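Metallo-beta-lactamase (Serratia marcescens, PDB 5AXO) probably hydrolyses the beta-lactam ring of antibiotics such as carbapenems, at an active site that holds two zinc ions. Local coordinates at residues Gly25-Leu30 and Ala214-Asn219; His37-Gly42 and Lys66-Thr71; His72-His77 and Pro148-Gly153. One frame throughout, in Å; residues are numbered along the deposited sequence.

Contact 1: residues Gly25-Leu30 and Ala214-Asn219; sequences GISAVL and AHPEVN. With NA (sodium ion), chain E; ZN (zinc ion), chain C; LMP ((2~{S},3~{R},4~{S})-2-[(2~{S},3~{R})-1,3-bis(oxidanyl)-1-oxidanylidene-butan-2-yl]-4-[(3~{S},5~{S})-5-(dimethylcarbamoy l)pyrrolidin-3-yl]sulfanyl-3-methyl-3,4-dihydro-2~{H}-pyrrole-5-carboxylic acid), chain R.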
loop_
_atom_site.group_PDB
_atom_site.type_symbol
_atom_site.label_atom_id
_atom_site.label_comp_id
_atom_site.label_asym_id
_atom_site.label_seq_id
_atom_site.Cartn_x
_atom_site.Cartn_y
_atom_site.Cartn_z
ATOM N N GLY A 25 -8.970 5.548 -7.471
ATOM C CA GLY A 25 -8.708 4.149 -7.732
ATOM C C GLY A 25 -7.592 3.511 -6.946
ATOM O O GLY A 25 -7.461 2.293 -6.966
ATOM N N ILE A 26 -6.684 4.307 -6.394
ATOM C CA ILE A 26 -5.494 3.755 -5.728
ATOM C C ILE A 26 -5.345 4.426 -4.369
ATOM O O ILE A 26 -5.353 5.652 -4.276
ATOM C CB ILE A 26 -4.200 3.931 -6.547
ATOM C CG1 ILE A 26 -4.376 3.273 -7.918
ATOM C CG2 ILE A 26 -3.005 3.372 -5.769
ATOM C CD1 ILE A 26 -4.323 1.754 -7.887
ATOM N N SER A 27 -5.149 3.653 -3.325
ATOM C CA SER A 27 -4.945 4.188 -1.983
ATOM C C SER A 27 -3.602 4.875 -1.845
ATOM O O SER A 27 -2.562 4.358 -2.297
ATOM C CB SER A 27 -5.055 3.076 -0.965
ATOM O OG SER A 27 -6.378 2.566 -0.977
ATOM N N ALA A 28 -3.607 5.987 -1.107
ATOM C CA ALA A 28 -2.394 6.484 -0.488
ATOM C C ALA A 28 -2.832 7.076 0.827
ATOM O O ALA A 28 -3.964 7.600 0.937
ATOM C CB ALA A 28 -1.712 7.544 -1.332
ATOM N N VAL A 29 -1.998 6.996 1.859
ATOM C CA VAL A 29 -2.355 7.408 3.208
ATOM C C VAL A 29 -1.298 8.337 3.751
ATOM O O VAL A 29 -0.101 8.087 3.583
ATOM C CB VAL A 29 -2.526 6.198 4.158
ATOM C CG1 VAL A 29 -2.352 6.598 5.623
ATOM C CG2 VAL A 29 -3.875 5.525 3.938
ATOM N N LEU A 30 -1.728 9.431 4.351
ATOM C CA LEU A 30 -0.854 10.310 5.124
ATOM C C LEU A 30 -1.084 10.037 6.595
ATOM O O LEU A 30 -2.231 10.134 7.100
ATOM C CB LEU A 30 -1.155 11.761 4.840
ATOM C CG LEU A 30 -0.109 12.731 5.357
ATOM C CD1 LEU A 30 1.151 12.695 4.514
ATOM C CD2 LEU A 30 -0.650 14.133 5.454
ATOM N N ALA A 214 -4.395 -1.556 -0.809
ATOM C CA ALA A 214 -3.734 -0.762 -1.864
ATOM C C ALA A 214 -4.659 -0.384 -3.031
ATOM O O ALA A 214 -4.682 0.762 -3.504
ATOM C CB ALA A 214 -2.509 -1.508 -2.337
ATOM N N HIS A 215 -5.492 -1.342 -3.419
ATOM C CA HIS A 215 -6.667 -1.055 -4.254
ATOM C C HIS A 215 -7.828 -0.924 -3.271
ATOM O O HIS A 215 -8.237 -1.894 -2.679
ATOM C CB HIS A 215 -6.940 -2.195 -5.259
ATOM C CG HIS A 215 -5.948 -2.225 -6.374
ATOM N ND1 HIS A 215 -6.080 -1.459 -7.508
ATOM C CD2 HIS A 215 -4.742 -2.825 -6.457
ATOM C CE1 HIS A 215 -4.986 -1.581 -8.243
ATOM N NE2 HIS A 215 -4.149 -2.400 -7.621
ATOM N N PRO A 216 -8.370 0.295 -3.119
ATOM C CA PRO A 216 -9.228 0.552 -1.949
ATOM C C PRO A 216 -10.471 -0.292 -1.927
ATOM O O PRO A 216 -11.019 -0.609 -0.861
ATOM C CB PRO A 216 -9.522 2.056 -2.020
ATOM C CG PRO A 216 -9.184 2.443 -3.410
ATOM C CD PRO A 216 -8.067 1.528 -3.834
ATOM N N GLU A 217 -10.975 -0.596 -3.110
ATOM C CA GLU A 217 -12.201 -1.417 -3.170
ATOM C C GLU A 217 -12.047 -2.857 -2.686
ATOM O O GLU A 217 -13.051 -3.509 -2.360
ATOM C CB GLU A 217 -12.803 -1.401 -4.569
ATOM C CG GLU A 217 -12.045 -2.132 -5.657
ATOM C CD GLU A 217 -10.717 -1.558 -6.134
ATOM O OE1 GLU A 217 -10.285 -0.439 -5.760
ATOM O OE2 GLU A 217 -10.041 -2.397 -6.789
ATOM N N VAL A 218 -10.823 -3.327 -2.529
ATOM C CA VAL A 218 -10.592 -4.625 -1.974
ATOM C C VAL A 218 -11.258 -4.746 -0.611
ATOM O O VAL A 218 -11.836 -5.802 -0.288
ATOM C CB VAL A 218 -9.074 -4.932 -1.989
ATOM C CG1 VAL A 218 -8.734 -6.138 -1.097
ATOM C CG2 VAL A 218 -8.621 -5.169 -3.414
ATOM N N ASN A 219 -11.205 -3.702 0.209
ATOM C CA ASN A 219 -11.929 -3.704 1.476
ATOM C C ASN A 219 -13.065 -2.669 1.433
ATOM O O ASN A 219 -13.390 -2.026 2.434
ATOM C CB ASN A 219 -10.996 -3.450 2.664
ATOM C CG ASN A 219 -11.710 -3.621 3.996
ATOM O OD1 ASN A 219 -12.640 -4.440 4.135
ATOM N ND2 ASN A 219 -11.279 -2.851 5.008
HETATM NA NA NA E . -11.695 1.913 -6.343
HETATM ZN ZN ZN C . -2.163 -2.727 -8.253
HETATM C C1 LMP R . -4.383 -5.725 -11.186
HETATM C C2 LMP R . -4.243 -6.362 -9.789
HETATM C C3 LMP R . -3.497 -5.279 -9.041
HETATM O O7A LMP R . -10.099 -5.568 -10.403
HETATM C C6A LMP R . -9.577 -4.497 -10.123
HETATM N N7A LMP R . -9.823 -3.380 -10.809
HETATM C C9A LMP R . -9.452 -2.043 -10.350
HETATM C C8A LMP R . -10.552 -3.369 -12.069
HETATM C C5A LMP R . -8.636 -4.397 -8.953
HETATM C C2A LMP R . -7.196 -4.625 -9.397
HETATM N N3A LMP R . -8.943 -5.433 -7.937
HETATM C C4A LMP R . -7.668 -5.846 -7.312
HETATM C C1A LMP R . -6.558 -5.447 -8.290
HETATM S S21 LMP R . -5.787 -6.869 -8.984
HETATM C C31 LMP R . -3.088 -5.482 -7.649
HETATM O O31 LMP R . -3.612 -6.446 -7.037
HETATM O O32 LMP R . -2.248 -4.640 -7.047
HETATM N N4 LMP R . -3.190 -4.263 -9.732
HETATM C C11 LMP R . -3.750 -6.636 -12.258
HETATM C C5 LMP R . -3.785 -4.291 -11.057
HETATM C C6 LMP R . -2.725 -3.771 -12.051
HETATM C C61 LMP R . -1.403 -4.564 -12.181
HETATM O O62 LMP R . -0.979 -5.300 -11.026
HETATM C C62 LMP R . -0.223 -3.670 -12.574
HETATM C C7 LMP R . -3.380 -3.696 -13.399
HETATM O O71 LMP R . -2.738 -3.755 -14.438
HETATM O O72 LMP R . -4.665 -3.444 -13.445
HETATM O O HOH W 1 -8.413 0.056 -8.037
HETATM O O HOH W 2 -0.429 -3.477 -9.108
HETATM O O HOH W 3 -11.357 1.990 -9.040
HETATM O O HOH W 4 -14.495 1.030 -6.719
#

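Contact 2: residues His37-Gly42 and Lys66-Thr71; sequences HILVDG and KYILST. With NA (sodium ion), chain K.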
loop_
_atom_site.group_PDB
_atom_site.type_symbol
_atom_site.label_atom_id
_atom_site.label_comp_id
_atom_site.label_asym_id
_atom_site.label_seq_id
_atom_site.Cartn_x
_atom_site.Cartn_y
_atom_site.Cartn_z
ATOM N N HIS A 37 5.397 13.921 8.787
ATOM C CA HIS A 37 4.416 12.963 8.287
ATOM C C HIS A 37 5.044 11.834 7.504
ATOM O O HIS A 37 6.158 11.936 7.023
ATOM C CB HIS A 37 3.395 13.636 7.381
ATOM C CG HIS A 37 2.995 14.998 7.839
ATOM N ND1 HIS A 37 2.490 15.230 9.102
ATOM C CD2 HIS A 37 3.074 16.201 7.227
ATOM C CE1 HIS A 37 2.256 16.528 9.234
ATOM N NE2 HIS A 37 2.639 17.138 8.129
ATOM N N ILE A 38 4.316 10.732 7.415
ATOM C CA ILE A 38 4.653 9.583 6.622
ATOM C C ILE A 38 3.601 9.433 5.551
ATOM O O ILE A 38 2.412 9.384 5.890
ATOM C CB ILE A 38 4.813 8.328 7.486
ATOM C CG1 ILE A 38 5.949 8.536 8.506
ATOM C CG2 ILE A 38 4.982 7.058 6.640
ATOM C CD1 ILE A 38 6.157 7.439 9.505
ATOM N N LEU A 39 3.985 9.236 4.307
ATOM C CA LEU A 39 3.085 8.970 3.195
ATOM C C LEU A 39 3.256 7.518 2.771
ATOM O O LEU A 39 4.403 7.052 2.629
ATOM C CB LEU A 39 3.414 9.896 2.035
ATOM C CG LEU A 39 2.663 9.621 0.741
ATOM C CD1 LEU A 39 1.156 9.839 0.897
ATOM C CD2 LEU A 39 3.228 10.428 -0.418
ATOM N N VAL A 40 2.147 6.770 2.710
ATOM C CA VAL A 40 2.165 5.410 2.153
ATOM C C VAL A 40 1.636 5.383 0.735
ATOM O O VAL A 40 0.484 5.781 0.489
ATOM C CB VAL A 40 1.336 4.439 3.021
ATOM C CG1 VAL A 40 1.558 3.025 2.535
ATOM C CG2 VAL A 40 1.753 4.589 4.461
ATOM N N ASP A 41 2.552 5.065 -0.183
ATOM C CA ASP A 41 2.365 4.937 -1.623
ATOM C C ASP A 41 2.208 6.272 -2.290
ATOM O O ASP A 41 1.971 7.316 -1.652
ATOM C CB ASP A 41 1.253 3.946 -1.968
ATOM C CG ASP A 41 1.695 2.523 -1.923
ATOM O OD1 ASP A 41 2.937 2.303 -1.912
ATOM O OD2 ASP A 41 0.816 1.640 -1.892
ATOM N N GLY A 42 2.375 6.253 -3.625
ATOM C CA GLY A 42 2.301 7.469 -4.434
ATOM C C GLY A 42 1.271 7.493 -5.539
ATOM O O GLY A 42 1.080 8.538 -6.171
ATOM N N LYS A 66 8.332 13.173 5.629
ATOM C CA LYS A 66 9.712 12.720 5.845
ATOM C C LYS A 66 10.035 11.361 5.266
ATOM O O LYS A 66 11.198 11.100 4.912
ATOM C CB LYS A 66 10.096 12.787 7.329
ATOM C CG LYS A 66 9.829 14.151 7.930
ATOM C CD LYS A 66 10.442 15.312 7.202
ATOM C CE LYS A 66 10.187 16.612 7.946
ATOM N NZ LYS A 66 10.726 17.763 7.182
ATOM N N TYR A 67 9.019 10.496 5.199
ATOM C CA TYR A 67 9.187 9.155 4.635
ATOM C C TYR A 67 8.037 8.912 3.671
ATOM O O TYR A 67 6.901 9.306 3.934
ATOM C CB TYR A 67 9.209 8.061 5.698
ATOM C CG TYR A 67 10.428 8.035 6.583
ATOM C CD1 TYR A 67 11.648 7.672 6.071
ATOM C CD2 TYR A 67 10.354 8.376 7.908
ATOM C CE1 TYR A 67 12.769 7.605 6.872
ATOM C CE2 TYR A 67 11.490 8.405 8.693
ATOM C CZ TYR A 67 12.667 7.965 8.169
ATOM O OH TYR A 67 13.820 7.884 8.958
ATOM N N ILE A 68 8.341 8.185 2.600
ATOM C CA ILE A 68 7.339 7.581 1.710
ATOM C C ILE A 68 7.564 6.102 1.785
ATOM O O ILE A 68 8.629 5.617 1.404
ATOM C CB ILE A 68 7.461 8.051 0.276
ATOM C CG1 ILE A 68 7.309 9.584 0.226
ATOM C CG2 ILE A 68 6.434 7.366 -0.629
ATOM C CD1 ILE A 68 7.755 10.206 -1.060
ATOM N N LEU A 69 6.536 5.374 2.160
ATOM C CA LEU A 69 6.581 3.927 2.317
ATOM C C LEU A 69 5.927 3.289 1.092
ATOM O O LEU A 69 4.832 3.710 0.686
ATOM C CB LEU A 69 5.835 3.497 3.581
ATOM C CG LEU A 69 6.216 4.224 4.864
ATOM C CD1 LEU A 69 5.433 3.622 6.015
ATOM C CD2 LEU A 69 7.709 4.246 5.130
ATOM N N SER A 70 6.564 2.305 0.488
ATOM C CA SER A 70 6.036 1.659 -0.700
ATOM C C SER A 70 5.491 0.283 -0.338
ATOM O O SER A 70 6.215 -0.503 0.306
ATOM C CB SER A 70 7.168 1.468 -1.710
ATOM O OG SER A 70 6.751 0.719 -2.842
ATOM N N THR A 71 4.257 -0.008 -0.693
ATOM C CA THR A 71 3.785 -1.361 -0.685
ATOM C C THR A 71 4.491 -2.236 -1.704
ATOM O O THR A 71 5.211 -3.202 -1.318
ATOM C CB THR A 71 2.266 -1.444 -0.898
ATOM O OG1 THR A 71 1.924 -0.800 -2.104
ATOM C CG2 THR A 71 1.471 -0.905 0.274
HETATM NA NA NA K . 7.998 -2.510 -0.479
HETATM O O HOH W 5 4.484 1.592 -4.022
HETATM O O HOH W 6 8.081 -1.740 -3.150
#

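Contact 3: residues His72-His77 and Pro148-Gly153; sequences HSHEDH and PGHTEG. With ZN (zinc ion), chain B; ZN (zinc ion), chain C; NA (sodium ion), chain K; LMP ((2~{S},3~{R},4~{S})-2-[(2~{S},3~{R})-1,3-bis(oxidanyl)-1-oxidanylidene-butan-2-yl]-4-[(3~{S},5~{S})-5-(dimethylcarbamoy l)pyrrolidin-3-yl]sulfanyl-3-methyl-3,4-dihydro-2~{H}-pyrrole-5-carboxylic acid), chain R.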
loop_
_atom_site.group_PDB
_atom_site.type_symbol
_atom_site.label_atom_id
_atom_site.label_comp_id
_atom_site.label_asym_id
_atom_site.label_seq_id
_atom_site.Cartn_x
_atom_site.Cartn_y
_atom_site.Cartn_z
ATOM N N HIS A 72 4.306 -1.952 -2.985
ATOM C CA HIS A 72 5.104 -2.637 -3.982
ATOM C C HIS A 72 5.245 -1.818 -5.243
ATOM O O HIS A 72 4.585 -0.800 -5.476
ATOM C CB HIS A 72 4.461 -4.020 -4.288
ATOM C CG HIS A 72 3.213 -3.952 -5.129
ATOM N ND1 HIS A 72 1.956 -3.907 -4.571
ATOM C CD2 HIS A 72 3.018 -3.953 -6.471
ATOM C CE1 HIS A 72 1.046 -3.859 -5.531
ATOM N NE2 HIS A 72 1.658 -3.903 -6.697
ATOM N N SER A 73 6.158 -2.302 -6.079
ATOM C CA SER A 73 6.785 -1.520 -7.138
ATOM C C SER A 73 6.155 -1.754 -8.506
ATOM O O SER A 73 6.822 -2.211 -9.428
ATOM C CB SER A 73 8.276 -1.830 -7.186
ATOM O OG SER A 73 8.500 -3.229 -7.214
ATOM N N HIS A 74 4.856 -1.435 -8.609
ATOM C CA HIS A 74 4.190 -1.354 -9.932
ATOM C C HIS A 74 3.689 0.074 -10.170
ATOM O O HIS A 74 3.480 0.839 -9.203
ATOM C CB HIS A 74 3.011 -2.314 -9.995
ATOM C CG HIS A 74 3.406 -3.741 -10.003
ATOM N ND1 HIS A 74 2.557 -4.737 -9.555
ATOM C CD2 HIS A 74 4.538 -4.346 -10.431
ATOM C CE1 HIS A 74 3.153 -5.897 -9.743
ATOM N NE2 HIS A 74 4.351 -5.685 -10.271
ATOM N N GLU A 75 3.453 0.422 -11.433
ATOM C CA GLU A 75 3.152 1.784 -11.784
ATOM C C GLU A 75 1.946 2.337 -11.067
ATOM O O GLU A 75 1.858 3.537 -10.842
ATOM C CB GLU A 75 2.930 1.895 -13.300
ATOM C CG GLU A 75 1.660 1.212 -13.808
ATOM C CD GLU A 75 1.363 1.369 -15.304
ATOM O OE1 GLU A 75 1.557 2.466 -15.844
ATOM O OE2 GLU A 75 0.917 0.384 -15.928
ATOM N N ASP A 76 0.946 1.514 -10.807
ATOM C CA ASP A 76 -0.293 1.988 -10.188
ATOM C C ASP A 76 -0.138 2.442 -8.716
ATOM O O ASP A 76 -0.840 3.359 -8.320
ATOM C CB ASP A 76 -1.454 0.997 -10.390
ATOM C CG ASP A 76 -1.169 -0.406 -9.935
ATOM O OD1 ASP A 76 -0.010 -0.906 -10.024
ATOM O OD2 ASP A 76 -2.190 -1.020 -9.627
ATOM N N HIS A 77 0.781 1.839 -7.968
ATOM C CA HIS A 77 1.043 2.229 -6.590
ATOM C C HIS A 77 2.237 3.102 -6.411
ATOM O O HIS A 77 2.316 3.900 -5.451
ATOM C CB HIS A 77 1.165 0.959 -5.748
ATOM C CG HIS A 77 0.049 0.003 -5.954
ATOM N ND1 HIS A 77 -1.202 0.172 -5.372
ATOM C CD2 HIS A 77 -0.062 -1.055 -6.802
ATOM C CE1 HIS A 77 -2.023 -0.757 -5.845
ATOM N NE2 HIS A 77 -1.360 -1.507 -6.708
ATOM N N PRO A 148 5.444 -10.815 0.453
ATOM C CA PRO A 148 5.817 -11.077 -0.939
ATOM C C PRO A 148 4.790 -11.953 -1.670
ATOM O O PRO A 148 3.910 -12.567 -1.070
ATOM C CB PRO A 148 7.153 -11.854 -0.801
ATOM C CG PRO A 148 7.006 -12.556 0.496
ATOM C CD PRO A 148 6.271 -11.587 1.404
ATOM N N GLY A 149 4.908 -11.976 -2.985
ATOM C CA GLY A 149 4.139 -12.906 -3.799
ATOM C C GLY A 149 3.671 -12.237 -5.061
ATOM O O GLY A 149 4.008 -12.648 -6.156
ATOM N N HIS A 150 2.976 -11.099 -4.898
ATOM C CA HIS A 150 2.617 -10.257 -6.011
ATOM C C HIS A 150 3.900 -9.542 -6.539
ATOM O O HIS A 150 4.042 -9.354 -7.752
ATOM C CB HIS A 150 1.515 -9.261 -5.558
ATOM C CG HIS A 150 1.042 -8.307 -6.620
ATOM N ND1 HIS A 150 0.074 -8.622 -7.553
ATOM C CD2 HIS A 150 1.326 -6.998 -6.823
ATOM C CE1 HIS A 150 -0.248 -7.536 -8.222
ATOM N NE2 HIS A 150 0.601 -6.578 -7.907
ATOM N N THR A 151 4.816 -9.219 -5.626
ATOM C CA THR A 151 6.183 -8.836 -5.966
ATOM C C THR A 151 7.055 -9.435 -4.854
ATOM O O THR A 151 6.594 -9.692 -3.737
ATOM C CB THR A 151 6.403 -7.313 -5.977
ATOM O OG1 THR A 151 6.249 -6.785 -4.656
ATOM C CG2 THR A 151 5.546 -6.616 -7.004
ATOM N N GLU A 152 8.359 -9.544 -5.118
ATOM C CA GLU A 152 9.229 -10.146 -4.114
ATOM C C GLU A 152 9.411 -9.233 -2.904
ATOM O O GLU A 152 9.554 -9.717 -1.765
ATOM C CB GLU A 152 10.603 -10.448 -4.699
ATOM C CG GLU A 152 11.471 -11.327 -3.824
ATOM C CD GLU A 152 12.712 -11.824 -4.555
ATOM O OE1 GLU A 152 12.841 -11.533 -5.771
ATOM O OE2 GLU A 152 13.554 -12.480 -3.878
ATOM N N GLY A 153 9.398 -7.900 -3.124
ATOM C CA GLY A 153 9.667 -6.961 -2.044
ATOM C C GLY A 153 8.423 -6.337 -1.442
ATOM O O GLY A 153 8.534 -5.318 -0.748
HETATM ZN ZN ZN B . 0.860 -4.567 -8.438
HETATM ZN ZN ZN C . -2.163 -2.727 -8.253
HETATM NA NA NA K . 7.998 -2.510 -0.479
HETATM C C1 LMP R . -4.383 -5.725 -11.186
HETATM C C2 LMP R . -4.243 -6.362 -9.789
HETATM C C3 LMP R . -3.497 -5.279 -9.041
HETATM O O7A LMP R . -10.099 -5.568 -10.403
HETATM C C6A LMP R . -9.577 -4.497 -10.123
HETATM N N7A LMP R . -9.823 -3.380 -10.809
HETATM C C9A LMP R . -9.452 -2.043 -10.350
HETATM C C8A LMP R . -10.552 -3.369 -12.069
HETATM C C5A LMP R . -8.636 -4.397 -8.953
HETATM C C2A LMP R . -7.196 -4.625 -9.397
HETATM N N3A LMP R . -8.943 -5.433 -7.937
HETATM C C4A LMP R . -7.668 -5.846 -7.312
HETATM C C1A LMP R . -6.558 -5.447 -8.290
HETATM S S21 LMP R . -5.787 -6.869 -8.984
HETATM C C31 LMP R . -3.088 -5.482 -7.649
HETATM O O31 LMP R . -3.612 -6.446 -7.037
HETATM O O32 LMP R . -2.248 -4.640 -7.047
HETATM N N4 LMP R . -3.190 -4.263 -9.732
HETATM C C11 LMP R . -3.750 -6.636 -12.258
HETATM C C5 LMP R . -3.785 -4.291 -11.057
HETATM C C6 LMP R . -2.725 -3.771 -12.051
HETATM C C61 LMP R . -1.403 -4.564 -12.181
HETATM O O62 LMP R . -0.979 -5.300 -11.026
HETATM C C62 LMP R . -0.223 -3.670 -12.574
HETATM C C7 LMP R . -3.380 -3.696 -13.399
HETATM O O71 LMP R . -2.738 -3.755 -14.438
HETATM O O72 LMP R . -4.665 -3.444 -13.445
HETATM O O HOH W 2 -0.429 -3.477 -9.108
HETATM O O HOH W 6 8.081 -1.740 -3.150
#

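Contact 1: residues Gly25-Leu30 and Ala214-Asn219
Ile-26 and His-215 extend alongside each other in the same direction, with methyl CD1 of Ile-26 resting 3.4 Å from CE1 of the His-215 imidazole. The meeting place is typical of the metallo-beta-lactamase fold, an alpha-beta/beta-alpha sandwich whose metal ligands sit on loops at the ends of the strands; here the loop after strand 210-213 is backed by the one leading into strand 29-31. His-215 illustrates how a metal ligand can be fixed from several directions at once. Its NE2 binds a zinc ion at 2.1 Å, and Asp-76, His-77, a water, and O32 and N4 of a ring-opened carbapenem bind the same ion. Pyrrolidine carbon C1A of that ligand lies over the centre of one face of the imidazole. At the ring's edge, in its plane, ND1 donates to a second water at 2.8 Å, and this water passes its own hydrogens to Gly-25 O and Glu-217 OE1. Three bonds thus grip the water, and through it both segments help to set the rotation of the imidazole. Glu-217 can take part because its chain folds back: CG sits between the backbone N and the carbonyl carbon (chi1 70°) and chi2 bends to -70°. The same OE1 binds a sodium ion at 2.8 Å, so the water and the ion share one carboxylate oxygen. Further out, the backbones are tied by Ser-27 N, which donates to Ala-214 O at 2.9 Å in a fairly straight bond (166° at the hydrogen). The hydroxyl of Ser-27 is hydrogen-bonded to Ala-213 O and presses on the proline ring, its OG lying 3.4 Å from Pro-216 CB. Pro-216 CD of the same ring lies 3.3 Å from Gly-25 O.

Contact 2: residues His37-Gly42 and Lys66-Thr71
Asp-41 OD1 is gripped twice: Thr-71 N donates to it at 2.9 Å, on the syn side but 23° out of the carboxylate plane, and a water donates at 2.7 Å. That water also accepts from Ser-70 OG, linking the carboxylate to the neighbouring residue. The other oxygen, OD2, takes the hydroxyl of Thr-71 on its syn lone pair, with OG1 to OD2 at 2.7 Å. Since both oxygens are bonded to one threonine, the carboxylate is held against turning. Asp-41 reaches it with CG beside its own backbone N (chi1 -81°), and the two side chains meet roughly perpendicular. Behind this clasp lies an ordinary parallel ladder, in which Leu-39 and Leu-69 each both give and accept: Leu-39 N binds Tyr-67 O, Leu-69 N binds Leu-39 O, and Asp-41 N closes the series on Leu-69 O at 2.8 Å. On one face of the sheet, CD1 of Leu-69 touches two residues of the other strand, 3.5 Å from CG2 of Ile-38 and 4.1 Å from CG2 of Val-40. Beyond the strand end, Ser-70 O and Thr-71 O bind a sodium ion. Strands 37-40 and 65-69, joined through helix 47-57, form a beta-alpha-beta unit whose C-terminal end leads into the zinc-binding residues, Thr-71 being followed at once by His-72, as in other metallo-beta-lactamases.

Contact 3: residues His72-His77 and Pro148-Gly153
His-72 meets the loop 148-153 from its first side-chain carbon onward: CB lies 3.3 Å from Thr-151 OG1, a hydroxyl also hydrogen-bonded to Asn-98. His-72 opens the HxHxDH motif of the metallo-beta-lactamase superfamily, here His-72 to His-77, which supplies ligands to both zinc ions. Beyond CB the ring turns back over its own backbone, with CG between N and the carbonyl carbon (chi1 75°). CG then passes Thr-151 CG2, while ND1 is hydrogen-bonded to Asp-174, a second-shell residue that should hold the ring's orientation. CD2 and CE1 both pack against CD2 of His-150, and NE2 binds the first zinc ion at 2.0 Å. One face of this imidazole is met by the edge of His-150, whose CD2 comes within 3.1 Å of His-72 NE2; the planes stand at 76° in an offset edge-to-face pair. In His-150 CG is anti to the backbone N (chi1 180°), which carries its NE2 to the same zinc at 2.1 Å, while ND1 is tied to Thr-177 O. The third protein ligand, His-74, differs in using ND1, at 2.0 Å from the metal. Its NE2 is turned toward Asp-111, to which it is hydrogen-bonded, and lies 3.6 Å from Thr-151 CG2, so the threonine methyl sits against two of the three histidines. Asp-76 OD2 and His-77 NE2 go to the second zinc. Between the metals sits a water bound to both, where the attacking hydroxide is thought to lie in enzymes of this family. It donates a hydrogen bond to the other carboxylate oxygen of Asp-76, with the water 2.8 Å from OD1.

Overall arrangement
Contacts 1 and 3 carry zinc ligands and contact 2 lies just behind them, with centres about 13 to 15 Å apart. Contact 1 spans the greatest length of chain, and contacts 2 and 3 follow one another between its two segments. Strands 29-31 and 37-40, neighbours in the seven-stranded sheet, join contact 1 to contact 2 through a probable hydrogen bond from Val-40 N to Val-29 O. Contact 2 passes into contact 3 as strand 65-69 leads to helix 75-78, and the two share a sodium ion; Gly-42 N also probably bonds to His-77 O. Contacts 1 and 3 share the second zinc and the ligand, so that a helix start and a loop far apart in sequence complete one metal site.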